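Local coordinates for nucleoside-diphosphate-sugar epimerase (PDB 2X4G), which probably acts as an NAD(P)-dependent nucleotide-sugar epimerase or dehydratase built on a Rossmann fold, its exact substrate and reaction being unestablished, at residues A[15-20]-A[76-81]; A[25-30]-A[53-58]; A[182-187]-A[217-222]; A[243-248]-A[303-308]. One frame throughout, in Å; residues are numbered along the deposited sequence.

Contact 1: A[15-20]-A[76-81]; sequences KYAVLG and RGLDGV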
loop_
_atom_site.group_PDB
_atom_site.type_symbol
_atom_site.label_atom_id
_atom_site.label_comp_id
_atom_site.label_asym_id
_atom_site.label_seq_id
_atom_site.Cartn_x
_atom_site.Cartn_y
_atom_site.Cartn_z
ATOM N N LYS A 15 27.487 -27.698 -21.918
ATOM C CA LYS A 15 27.647 -26.452 -21.155
ATOM C C LYS A 15 26.281 -25.764 -21.034
ATOM O O LYS A 15 25.663 -25.425 -22.059
ATOM C CB LYS A 15 28.632 -25.541 -21.891
ATOM C CG LYS A 15 29.604 -24.759 -21.026
ATOM C CD LYS A 15 30.524 -23.892 -21.899
ATOM C CE LYS A 15 31.983 -24.040 -21.515
ATOM N NZ LYS A 15 32.856 -23.008 -22.143
ATOM N N TYR A 16 25.792 -25.590 -19.809
ATOM C CA TYR A 16 24.530 -24.885 -19.582
ATOM C C TYR A 16 24.759 -23.680 -18.689
ATOM O O TYR A 16 25.543 -23.752 -17.748
ATOM C CB TYR A 16 23.468 -25.785 -18.948
ATOM C CG TYR A 16 23.029 -26.975 -19.795
ATOM C CD1 TYR A 16 23.225 -28.265 -19.349
ATOM C CD2 TYR A 16 22.396 -26.809 -21.024
ATOM C CE1 TYR A 16 22.826 -29.351 -20.085
ATOM C CE2 TYR A 16 21.993 -27.902 -21.769
ATOM C CZ TYR A 16 22.217 -29.168 -21.281
ATOM O OH TYR A 16 21.854 -30.293 -21.963
ATOM N N ALA A 17 24.062 -22.583 -18.989
ATOM C CA ALA A 17 24.199 -21.329 -18.250
ATOM C C ALA A 17 22.948 -21.037 -17.450
ATOM O O ALA A 17 21.880 -21.509 -17.795
ATOM C CB ALA A 17 24.471 -20.177 -19.208
ATOM N N VAL A 18 23.097 -20.245 -16.387
ATOM C CA VAL A 18 21.982 -19.801 -15.554
ATOM C C VAL A 18 22.113 -18.308 -15.291
ATOM O O VAL A 18 23.158 -17.866 -14.825
ATOM C CB VAL A 18 22.008 -20.491 -14.168
ATOM C CG1 VAL A 18 20.755 -20.145 -13.374
ATOM C CG2 VAL A 18 22.153 -21.989 -14.304
ATOM N N LEU A 19 21.081 -17.527 -15.602
ATOM C CA LEU A 19 20.998 -16.136 -15.145
ATOM C C LEU A 19 20.154 -16.126 -13.911
ATOM O O LEU A 19 19.129 -16.806 -13.871
ATOM C CB LEU A 19 20.331 -15.232 -16.174
ATOM C CG LEU A 19 21.235 -14.954 -17.375
ATOM C CD1 LEU A 19 21.143 -16.124 -18.378
ATOM C CD2 LEU A 19 20.926 -13.628 -18.032
ATOM N N GLY A 20 20.559 -15.340 -12.918
ATOM C CA GLY A 20 19.835 -15.243 -11.654
ATOM C C GLY A 20 20.169 -16.391 -10.730
ATOM O O GLY A 20 19.336 -16.804 -9.932
ATOM N N ARG A 76 27.712 -16.950 -25.529
ATOM C CA ARG A 76 28.478 -17.674 -26.543
ATOM C C ARG A 76 28.711 -19.138 -26.102
ATOM O O ARG A 76 28.951 -19.413 -24.919
ATOM C CB ARG A 76 29.824 -16.973 -26.795
ATOM C CG ARG A 76 30.883 -17.224 -25.706
ATOM C CD ARG A 76 32.056 -16.242 -25.768
ATOM N NE ARG A 76 33.031 -16.481 -24.695
ATOM C CZ ARG A 76 32.984 -15.955 -23.467
ATOM N NH1 ARG A 76 32.017 -15.117 -23.091
ATOM N NH2 ARG A 76 33.930 -16.259 -22.594
ATOM N N GLY A 77 28.623 -20.055 -27.067
ATOM C CA GLY A 77 29.129 -21.416 -26.918
ATOM C C GLY A 77 28.473 -22.225 -25.825
ATOM O O GLY A 77 29.140 -23.001 -25.130
ATOM N N LEU A 78 27.167 -22.031 -25.680
ATOM C CA LEU A 78 26.375 -22.750 -24.716
ATOM C C LEU A 78 25.531 -23.784 -25.419
ATOM O O LEU A 78 25.111 -23.572 -26.569
ATOM C CB LEU A 78 25.431 -21.802 -24.003
ATOM C CG LEU A 78 26.006 -20.705 -23.110
ATOM C CD1 LEU A 78 24.829 -19.896 -22.577
ATOM C CD2 LEU A 78 26.862 -21.252 -21.971
ATOM N N ASP A 79 25.252 -24.890 -24.727
ATOM C CA ASP A 79 24.219 -25.816 -25.187
ATOM C C ASP A 79 22.831 -25.483 -24.610
ATOM O O ASP A 79 21.845 -26.055 -25.025
ATOM C CB ASP A 79 24.591 -27.246 -24.843
ATOM C CG ASP A 79 25.866 -27.694 -25.511
ATOM O OD1 ASP A 79 25.766 -28.287 -26.598
ATOM O OD2 ASP A 79 26.959 -27.462 -24.954
ATOM N N GLY A 80 22.744 -24.566 -23.655
ATOM C CA GLY A 80 21.435 -24.117 -23.146
ATOM C C GLY A 80 21.527 -23.057 -22.049
ATOM O O GLY A 80 22.607 -22.803 -21.523
ATOM N N VAL A 81 20.393 -22.444 -21.698
ATOM C CA VAL A 81 20.359 -21.385 -20.687
ATOM C C VAL A 81 19.047 -21.347 -19.889
ATOM O O VAL A 81 17.953 -21.371 -20.451
ATOM C CB VAL A 81 20.614 -20.007 -21.343
ATOM C CG1 VAL A 81 19.488 -19.633 -22.314
ATOM C CG2 VAL A 81 20.817 -18.933 -20.273
#
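Lys-15 and Asp-79 grip each other through two hydrogen bonds that use four polar atoms, one of them on the acid side chain, a compact example of how a parallel strand pair is closed at its first end. The Asp-79 amide donates to Lys-15 O at 2.8 Å, in the plane of that carbonyl, while the carboxylate turns back to accept from the amide of the same lysine, Lys-15 N to Asp-79 OD2 being 3.1 Å. This second bond is straight (165°), but it reaches OD2 on its anti side and well out of the carboxylate plane. With CG anti to its own carbonyl carbon (chi1 -62°), Asp-79 keeps its carboxylate beside its own N, on the side of Lys-15, where OD2 can take Lys-15 N. Gly-80 N adds only a weak bond to Lys-15 O.

One step on, Ala-17 N donates to Gly-80 O at 2.9 Å, and Ala-17 O is approached by the CA of Val-81. These are neighbouring strands of the Rossmann sheet, 15-19 leading into the glycine-rich GATGLLG sequence at the turn into helix 24-35. On one face, Ala-17 CB meets Leu-78 CD1, and Leu-19 CD1 meets Val-81 CG2. On the other, the Tyr-16 ring turns its edge to Gly-80 CA and sends its hydroxyl to Glu-231. While the Lys-15 ammonium bridges to Glu-59, one aspartate answers both backbone polar groups of that lysine.

Contact 2: A[25-30]-A[53-58]; sequences LGHHAA and LAYLEP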
loop_
_atom_site.group_PDB
_atom_site.type_symbol
_atom_site.label_atom_id
_atom_site.label_comp_id
_atom_site.label_asym_id
_atom_site.label_seq_id
_atom_site.Cartn_x
_atom_site.Cartn_y
_atom_site.Cartn_z
ATOM N N LEU A 25 15.771 -20.220 -6.640
ATOM C CA LEU A 25 15.504 -21.215 -7.654
ATOM C C LEU A 25 16.695 -21.345 -8.636
ATOM O O LEU A 25 17.046 -22.433 -9.044
ATOM C CB LEU A 25 14.186 -20.906 -8.360
ATOM C CG LEU A 25 13.786 -21.929 -9.423
ATOM C CD1 LEU A 25 13.634 -23.343 -8.814
ATOM C CD2 LEU A 25 12.530 -21.467 -10.215
ATOM N N GLY A 26 17.344 -20.249 -8.992
ATOM C CA GLY A 26 18.545 -20.325 -9.835
ATOM C C GLY A 26 19.711 -21.089 -9.205
ATOM O O GLY A 26 20.445 -21.787 -9.895
ATOM N N HIS A 27 19.896 -20.955 -7.893
ATOM C CA HIS A 27 21.037 -21.549 -7.218
ATOM C C HIS A 27 20.885 -23.045 -7.334
ATOM O O HIS A 27 21.852 -23.769 -7.575
ATOM C CB HIS A 27 21.047 -21.092 -5.770
ATOM C CG HIS A 27 22.273 -21.468 -5.001
ATOM N ND1 HIS A 27 22.577 -20.896 -3.786
ATOM C CD2 HIS A 27 23.256 -22.363 -5.250
ATOM C CE1 HIS A 27 23.697 -21.418 -3.322
ATOM N NE2 HIS A 27 24.126 -22.316 -4.186
ATOM N N HIS A 28 19.648 -23.501 -7.179
ATOM C CA HIS A 28 19.318 -24.936 -7.258
ATOM C C HIS A 28 19.316 -25.430 -8.724
ATOM O O HIS A 28 19.631 -26.585 -8.980
ATOM C CB HIS A 28 17.975 -25.230 -6.573
ATOM C CG HIS A 28 18.025 -25.192 -5.069
ATOM N ND1 HIS A 28 18.474 -26.251 -4.305
ATOM C CD2 HIS A 28 17.634 -24.238 -4.187
ATOM C CE1 HIS A 28 18.385 -25.938 -3.024
ATOM N NE2 HIS A 28 17.875 -24.722 -2.924
ATOM N N ALA A 29 19.006 -24.588 -9.702
ATOM C CA ALA A 29 19.228 -25.005 -11.096
ATOM C C ALA A 29 20.727 -25.228 -11.289
ATOM O O ALA A 29 21.138 -26.260 -11.796
ATOM C CB ALA A 29 18.716 -23.992 -12.071
ATOM N N ALA A 30 21.535 -24.266 -10.848
ATOM C CA ALA A 30 22.980 -24.339 -10.994
ATOM C C ALA A 30 23.516 -25.656 -10.422
ATOM O O ALA A 30 24.221 -26.408 -11.107
ATOM C CB ALA A 30 23.633 -23.158 -10.322
ATOM N N LEU A 53 28.651 -19.128 -5.059
ATOM C CA LEU A 53 28.535 -20.335 -5.865
ATOM C C LEU A 53 29.897 -20.856 -6.340
ATOM O O LEU A 53 29.976 -21.818 -7.125
ATOM C CB LEU A 53 27.599 -20.086 -7.057
ATOM C CG LEU A 53 26.112 -20.167 -6.710
ATOM C CD1 LEU A 53 25.727 -19.025 -5.813
ATOM C CD2 LEU A 53 25.266 -20.146 -7.954
ATOM N N ALA A 54 30.971 -20.254 -5.844
ATOM C CA ALA A 54 32.318 -20.683 -6.230
ATOM C C ALA A 54 32.551 -22.188 -5.993
ATOM O O ALA A 54 33.224 -22.835 -6.778
ATOM C CB ALA A 54 33.383 -19.846 -5.501
ATOM N N TYR A 55 31.973 -22.738 -4.931
ATOM C CA TYR A 55 32.080 -24.169 -4.627
ATOM C C TYR A 55 31.645 -25.076 -5.796
ATOM O O TYR A 55 32.150 -26.194 -5.924
ATOM C CB TYR A 55 31.319 -24.518 -3.339
ATOM C CG TYR A 55 29.801 -24.528 -3.469
ATOM C CD1 TYR A 55 29.067 -23.340 -3.483
ATOM C CD2 TYR A 55 29.096 -25.724 -3.563
ATOM C CE1 TYR A 55 27.699 -23.343 -3.598
ATOM C CE2 TYR A 55 27.709 -25.729 -3.693
ATOM C CZ TYR A 55 27.018 -24.530 -3.709
ATOM O OH TYR A 55 25.649 -24.517 -3.832
ATOM N N LEU A 56 30.751 -24.592 -6.659
ATOM C CA LEU A 56 30.352 -25.352 -7.856
ATOM C C LEU A 56 31.428 -25.349 -8.948
ATOM O O LEU A 56 31.282 -26.032 -9.972
ATOM C CB LEU A 56 29.023 -24.830 -8.437
ATOM C CG LEU A 56 27.777 -24.856 -7.526
ATOM C CD1 LEU A 56 26.586 -24.246 -8.229
ATOM C CD2 LEU A 56 27.458 -26.261 -7.084
ATOM N N GLU A 57 32.512 -24.605 -8.718
ATOM C CA GLU A 57 33.580 -24.422 -9.699
ATOM C C GLU A 57 32.993 -23.994 -11.017
ATOM O O GLU A 57 33.240 -24.633 -12.029
ATOM C CB GLU A 57 34.405 -25.696 -9.873
ATOM C CG GLU A 57 35.269 -26.021 -8.640
ATOM C CD GLU A 57 36.083 -27.292 -8.810
ATOM O OE1 GLU A 57 36.667 -27.470 -9.895
ATOM O OE2 GLU A 57 36.145 -28.108 -7.861
ATOM N N PRO A 58 32.214 -22.898 -11.001
ATOM C CA PRO A 58 31.513 -22.404 -12.172
ATOM C C PRO A 58 32.423 -21.607 -13.042
ATOM O O PRO A 58 33.463 -21.160 -12.586
ATOM C CB PRO A 58 30.474 -21.452 -11.574
ATOM C CG PRO A 58 31.163 -20.862 -10.398
ATOM C CD PRO A 58 32.103 -21.950 -9.872
#
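Segment 25-30, on helix 24-35, and the 3-10 turn within 53-58 keep their backbones well apart, the CA atoms of His-27 and Leu-53 being 7.7 Å from each other, so that side chains alone bridge them. This is the first helix of the Rossmann fold, which follows the glycine-rich turn; the 3-10 turn lies in the connection from strand 39-44 to strand 59-62. The case illustrates how a helix on the face of the parallel part of the sheet is also held from its flank by a crossover loop.

His-27 does most of the work. With CG anti to its backbone N (chi1 -172°), the imidazole reaches out from the helix and offers one face to Leu-53. The methyl CD1 sits almost squarely over the ring, 4.0 Å from the imidazole centroid and 8° off its normal, a CH-pi contact. Deeper down, the methyl of Ala-30 points at the turn and meets Leu-56 CD1 at 3.8 Å, with Leu-53 CD2 slightly farther off. Leu-40 of strand 39-44 touches both Ala-30 and Leu-56, carrying this apolar patch onto the sheet.

Tyr-55 is exposed at the outer margin. One of its ring faces rests over CG of Leu-56, while its phenol end extends toward the helix. The His-27 and Tyr-55 rings meet rim to rim, their planes 57° apart, and neither covers the other. Arg-31 NE also bonds to the phenol oxygen. His-27 NE2 lies 2.7 Å from Tyr-55 OH, a hydrogen bond made at the imidazole edge, near the ring plane.

Contact 3: A[182-187]-A[217-222]; sequences GMVLGE and IDAAEA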
loop_
_atom_site.group_PDB
_atom_site.type_symbol
_atom_site.label_atom_id
_atom_site.label_comp_id
_atom_site.label_asym_id
_atom_site.label_seq_id
_atom_site.Cartn_x
_atom_site.Cartn_y
_atom_site.Cartn_z
ATOM N N GLY A 182 5.705 -24.532 -8.741
ATOM C CA GLY A 182 4.848 -24.053 -7.672
ATOM C C GLY A 182 5.644 -23.173 -6.723
ATOM O O GLY A 182 6.797 -22.825 -7.003
ATOM N N MET A 183 5.037 -22.809 -5.596
ATOM C CA MET A 183 5.729 -22.057 -4.561
ATOM C C MET A 183 6.969 -22.859 -4.115
ATOM O O MET A 183 6.837 -23.945 -3.564
ATOM C CB MET A 183 4.784 -21.823 -3.384
ATOM C CG MET A 183 5.220 -20.744 -2.415
ATOM S SD MET A 183 4.401 -20.874 -0.807
ATOM C CE MET A 183 5.248 -19.581 0.101
ATOM N N VAL A 184 8.160 -22.318 -4.375
ATOM C CA VAL A 184 9.434 -22.986 -4.093
ATOM C C VAL A 184 9.891 -22.768 -2.648
ATOM O O VAL A 184 10.034 -21.644 -2.203
ATOM C CB VAL A 184 10.527 -22.480 -5.049
ATOM C CG1 VAL A 184 11.857 -23.165 -4.774
ATOM C CG2 VAL A 184 10.097 -22.709 -6.505
ATOM N N LEU A 185 10.126 -23.846 -1.914
ATOM C CA LEU A 185 10.547 -23.748 -0.508
ATOM C C LEU A 185 11.756 -24.650 -0.289
ATOM O O LEU A 185 11.773 -25.780 -0.802
ATOM C CB LEU A 185 9.411 -24.182 0.431
ATOM C CG LEU A 185 8.243 -23.216 0.637
ATOM C CD1 LEU A 185 7.176 -23.919 1.432
ATOM C CD2 LEU A 185 8.684 -21.944 1.353
ATOM N N GLY A 186 12.750 -24.162 0.458
ATOM C CA GLY A 186 13.930 -24.969 0.739
ATOM C C GLY A 186 15.077 -24.207 1.335
ATOM O O GLY A 186 14.915 -23.116 1.826
ATOM N N GLU A 187 16.259 -24.795 1.296
ATOM C CA GLU A 187 17.451 -24.102 1.805
ATOM C C GLU A 187 18.071 -23.155 0.760
ATOM O O GLU A 187 17.780 -23.229 -0.437
ATOM C CB GLU A 187 18.481 -25.099 2.310
ATOM C CG GLU A 187 18.950 -26.102 1.283
ATOM C CD GLU A 187 19.979 -27.080 1.831
ATOM O OE1 GLU A 187 20.302 -27.014 3.039
ATOM O OE2 GLU A 187 20.450 -27.947 1.056
ATOM N N ILE A 217 6.678 -26.697 -3.626
ATOM C CA ILE A 217 7.691 -27.592 -4.193
ATOM C C ILE A 217 9.049 -27.374 -3.546
ATOM O O ILE A 217 9.431 -26.255 -3.203
ATOM C CB ILE A 217 7.841 -27.471 -5.742
ATOM C CG1 ILE A 217 8.683 -28.650 -6.276
ATOM C CG2 ILE A 217 8.440 -26.130 -6.129
ATOM C CD1 ILE A 217 9.224 -28.495 -7.633
ATOM N N ASP A 218 9.755 -28.483 -3.364
ATOM C CA ASP A 218 11.047 -28.497 -2.720
ATOM C C ASP A 218 12.059 -27.813 -3.671
ATOM O O ASP A 218 12.035 -28.022 -4.880
ATOM C CB ASP A 218 11.383 -29.959 -2.388
ATOM C CG ASP A 218 12.789 -30.167 -1.830
ATOM O OD1 ASP A 218 12.915 -30.215 -0.591
ATOM O OD2 ASP A 218 13.758 -30.340 -2.619
ATOM N N ALA A 219 12.915 -26.965 -3.125
ATOM C CA ALA A 219 13.804 -26.183 -3.944
ATOM C C ALA A 219 14.753 -27.078 -4.736
ATOM O O ALA A 219 14.934 -26.882 -5.942
ATOM C CB ALA A 219 14.585 -25.207 -3.093
ATOM N N ALA A 220 15.364 -28.043 -4.054
ATOM C CA ALA A 220 16.360 -28.911 -4.692
ATOM C C ALA A 220 15.742 -29.579 -5.904
ATOM O O ALA A 220 16.352 -29.620 -6.956
ATOM C CB ALA A 220 16.917 -29.970 -3.702
ATOM N N GLU A 221 14.518 -30.064 -5.761
ATOM C CA GLU A 221 13.834 -30.734 -6.856
ATOM C C GLU A 221 13.486 -29.768 -7.968
ATOM O O GLU A 221 13.721 -30.085 -9.138
ATOM C CB GLU A 221 12.552 -31.459 -6.396
ATOM C CG GLU A 221 12.721 -32.237 -5.126
ATOM C CD GLU A 221 12.141 -33.625 -5.168
ATOM O OE1 GLU A 221 12.826 -34.519 -5.698
ATOM O OE2 GLU A 221 11.036 -33.833 -4.624
ATOM N N ALA A 222 12.916 -28.613 -7.623
ATOM C CA ALA A 222 12.471 -27.651 -8.647
ATOM C C ALA A 222 13.635 -27.316 -9.590
ATOM O O ALA A 222 13.462 -27.227 -10.791
ATOM C CB ALA A 222 11.883 -26.407 -8.013
#
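Ile-217 O is held by two groups of the facing strand: Leu-185 N donates to it at 2.8 Å, nearly along the C=O axis, and the CA of Val-184 makes a C-H...O contact with it. Just before this, Ile-217 N gives its hydrogen to Met-183 O, also at 2.8 Å. Leu-185 O then takes the amide of Ala-219, but that donor stands above the carbonyl plane, 43° out of it, because the chain is already turning into a helix.

The pair is thus a parallel strand junction in the mixed sheet of this Rossmann-type fold, where strand 213-218 runs directly into helix 219-232. Asp-218 is the N-cap: its OD2 accepts from Glu-221 N at 3.2 Å through the anti lone pair. OD1 has other partners, Thr-326 and Arg-329 of helix 323-336, so the capping acid also fastens that helix.

On the opposite face from Asp-218, Val-184 and Ile-217 lie side by side, their CG2 methyls 3.8 Å apart. Val-184 CG1, anti to its own backbone N (chi1 -180°), reaches instead to Ala-219 and touches CA and CB of that residue at the helix start.

Contact 4: A[243-248]-A[303-308]; sequences GHNLEM and GQFLDG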
loop_
_atom_site.group_PDB
_atom_site.type_symbol
_atom_site.label_atom_id
_atom_site.label_comp_id
_atom_site.label_asym_id
_atom_site.label_seq_id
_atom_site.Cartn_x
_atom_site.Cartn_y
_atom_site.Cartn_z
ATOM N N GLY A 243 4.862 -30.104 -6.399
ATOM C CA GLY A 243 5.313 -30.806 -5.202
ATOM C C GLY A 243 4.117 -31.356 -4.477
ATOM O O GLY A 243 3.703 -32.481 -4.748
ATOM N N HIS A 244 3.553 -30.562 -3.567
ATOM C CA HIS A 244 2.370 -30.971 -2.790
ATOM C C HIS A 244 1.272 -29.935 -2.925
ATOM O O HIS A 244 1.532 -28.734 -2.770
ATOM C CB HIS A 244 2.717 -31.137 -1.316
ATOM C CG HIS A 244 3.813 -32.125 -1.071
ATOM N ND1 HIS A 244 5.080 -31.747 -0.673
ATOM C CD2 HIS A 244 3.847 -33.471 -1.212
ATOM C CE1 HIS A 244 5.840 -32.820 -0.563
ATOM N NE2 HIS A 244 5.117 -33.879 -0.886
ATOM N N ASN A 245 0.057 -30.394 -3.231
ATOM C CA ASN A 245 -1.115 -29.536 -3.149
ATOM C C ASN A 245 -1.561 -29.450 -1.703
ATOM O O ASN A 245 -1.669 -30.445 -1.022
ATOM C CB ASN A 245 -2.229 -30.060 -4.024
ATOM C CG ASN A 245 -1.904 -29.948 -5.476
ATOM O OD1 ASN A 245 -1.428 -28.933 -5.951
ATOM N ND2 ASN A 245 -2.157 -30.986 -6.185
ATOM N N LEU A 246 -1.808 -28.238 -1.243
ATOM C CA LEU A 246 -1.815 -27.954 0.172
ATOM C C LEU A 246 -2.800 -26.852 0.496
ATOM O O LEU A 246 -2.792 -25.812 -0.147
ATOM C CB LEU A 246 -0.413 -27.455 0.532
ATOM C CG LEU A 246 0.276 -28.035 1.746
ATOM C CD1 LEU A 246 0.095 -29.541 1.794
ATOM C CD2 LEU A 246 1.722 -27.682 1.651
ATOM N N GLU A 247 -3.635 -27.056 1.499
ATOM C CA GLU A 247 -4.384 -25.947 2.061
ATOM C C GLU A 247 -3.408 -25.041 2.848
ATOM O O GLU A 247 -2.460 -25.521 3.477
ATOM C CB GLU A 247 -5.511 -26.472 2.969
ATOM C CG GLU A 247 -6.672 -27.184 2.241
ATOM C CD GLU A 247 -7.611 -26.223 1.536
ATOM O OE1 GLU A 247 -7.348 -25.007 1.584
ATOM O OE2 GLU A 247 -8.612 -26.669 0.931
ATOM N N MET A 248 -3.637 -23.735 2.803
ATOM C CA MET A 248 -2.842 -22.795 3.581
ATOM C C MET A 248 -2.974 -23.029 5.069
ATOM O O MET A 248 -2.049 -22.720 5.819
ATOM C CB MET A 248 -3.224 -21.350 3.266
ATOM C CG MET A 248 -2.527 -20.767 2.051
ATOM S SD MET A 248 -0.787 -20.371 2.393
ATOM C CE MET A 248 -0.039 -21.859 1.754
ATOM N N GLY A 303 -4.126 -18.500 -5.070
ATOM C CA GLY A 303 -3.397 -19.549 -5.778
ATOM C C GLY A 303 -4.300 -20.736 -6.014
ATOM O O GLY A 303 -5.401 -20.779 -5.458
ATOM N N GLN A 304 -3.848 -21.695 -6.831
ATOM C CA GLN A 304 -4.571 -22.975 -7.001
ATOM C C GLN A 304 -3.668 -24.199 -6.911
ATOM O O GLN A 304 -2.445 -24.078 -6.872
ATOM C CB GLN A 304 -5.325 -23.003 -8.331
ATOM C CG GLN A 304 -4.457 -22.867 -9.573
ATOM C CD GLN A 304 -5.283 -22.846 -10.841
ATOM O OE1 GLN A 304 -6.358 -23.444 -10.902
ATOM N NE2 GLN A 304 -4.793 -22.154 -11.858
ATOM N N PHE A 305 -4.291 -25.377 -6.853
ATOM C CA PHE A 305 -3.581 -26.650 -6.934
ATOM C C PHE A 305 -3.127 -26.821 -8.365
ATOM O O PHE A 305 -3.775 -26.326 -9.285
ATOM C CB PHE A 305 -4.468 -27.845 -6.551
ATOM C CG PHE A 305 -4.808 -27.951 -5.071
ATOM C CD1 PHE A 305 -4.126 -27.239 -4.096
ATOM C CD2 PHE A 305 -5.803 -28.811 -4.665
ATOM C CE1 PHE A 305 -4.458 -27.381 -2.746
ATOM C CE2 PHE A 305 -6.129 -28.950 -3.323
ATOM C CZ PHE A 305 -5.447 -28.232 -2.366
ATOM N N LEU A 306 -2.016 -27.532 -8.539
ATOM C CA LEU A 306 -1.404 -27.741 -9.843
ATOM C C LEU A 306 -1.315 -29.243 -10.158
ATOM O O LEU A 306 -1.110 -30.049 -9.261
ATOM C CB LEU A 306 -0.021 -27.085 -9.878
ATOM C CG LEU A 306 0.044 -25.596 -9.483
ATOM C CD1 LEU A 306 1.388 -24.959 -9.854
ATOM C CD2 LEU A 306 -1.102 -24.774 -10.089
ATOM N N ASP A 307 -1.500 -29.595 -11.431
ATOM C CA ASP A 307 -1.445 -30.963 -11.932
ATOM C C ASP A 307 -0.062 -31.160 -12.506
ATOM O O ASP A 307 0.326 -30.450 -13.427
ATOM C CB ASP A 307 -2.504 -31.150 -13.049
ATOM C CG ASP A 307 -2.664 -32.621 -13.522
ATOM O OD1 ASP A 307 -3.599 -32.900 -14.317
ATOM O OD2 ASP A 307 -1.880 -33.502 -13.095
ATOM N N GLY A 308 0.669 -32.137 -11.973
ATOM C CA GLY A 308 2.036 -32.432 -12.410
ATOM C C GLY A 308 2.237 -33.492 -13.482
ATOM O O GLY A 308 3.369 -33.873 -13.753
#
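The Phe-305 ring has Asn-245 stacked over one face: CB of the asparagine lies 3.5 Å from the ring centroid, a CH-pi contact 17° off the normal, and the amide beyond it is inclined only 28° to the ring. The CE1 corner of Phe-305 lies against the backbone at Leu-246, 3.2 Å from Leu-246 N. Leu-246 O, 3.5 Å from CE1 of Phe-305, is at the ring's edge, in plane, and Glu-247 N also lies near that plane. Pro-138 and Gln-213 also touch the Phe-305 side chain.

Strand 238-247 belongs to the mixed sheet of the Rossmann-type fold and pairs antiparallel with 213-218; segment 303-308 is an irregular chain leading into helix 309-315, with Gly-308 at the N-cap of that helix.

The same asparagine carries the polar half of the contact. With CG anti to the carbonyl carbon (chi1 -68°), its amide passes over the CB end of Phe-305 and reaches the next peptide. Leu-306 N donates to Asn-245 OD1 at 3.0 Å, with the N-H well aimed at the oxygen but tilted from the plane of its carbonyl. In return, Asn-245 ND2 gives a weak bond to Leu-306 O at 3.4 Å. One side-chain amide thus addresses both backbone polar atoms of a single residue. From strand 213-218, Asn-215 ND2 donates to the same OD1 that Leu-306 uses, giving that oxygen two N-H donors. On the far side of the loop, Phe-305 and Asp-307 form backbone hydrogen bonds with Gly-139.

How the contacts relate
Contacts 1, 3 and 4 all reach one mixed sheet, whereas contact 2 packs a helix beside it. The chain passes from 15-20 through the glycine-rich turn into 25-30, and contact 2 is nested inside the loop closed by contact 1. In Rossmann enzymes this turn normally holds the dinucleotide, probably here too. Val-18 CG1 rests 3.9 Å from Gly-26 O where contacts 1 and 2 meet. On the helix side turned away from 53-58, His-28 and Leu-25 meet contact 3, His-28 NE2 being 2.9 Å from Glu-187 O, a probable hydrogen bond. Contact 3 adjoins contact 4, Gly-182 CA packing against Leu-306 CD1. The centres of contacts 1 and 4 lie farthest apart, about 30 Å.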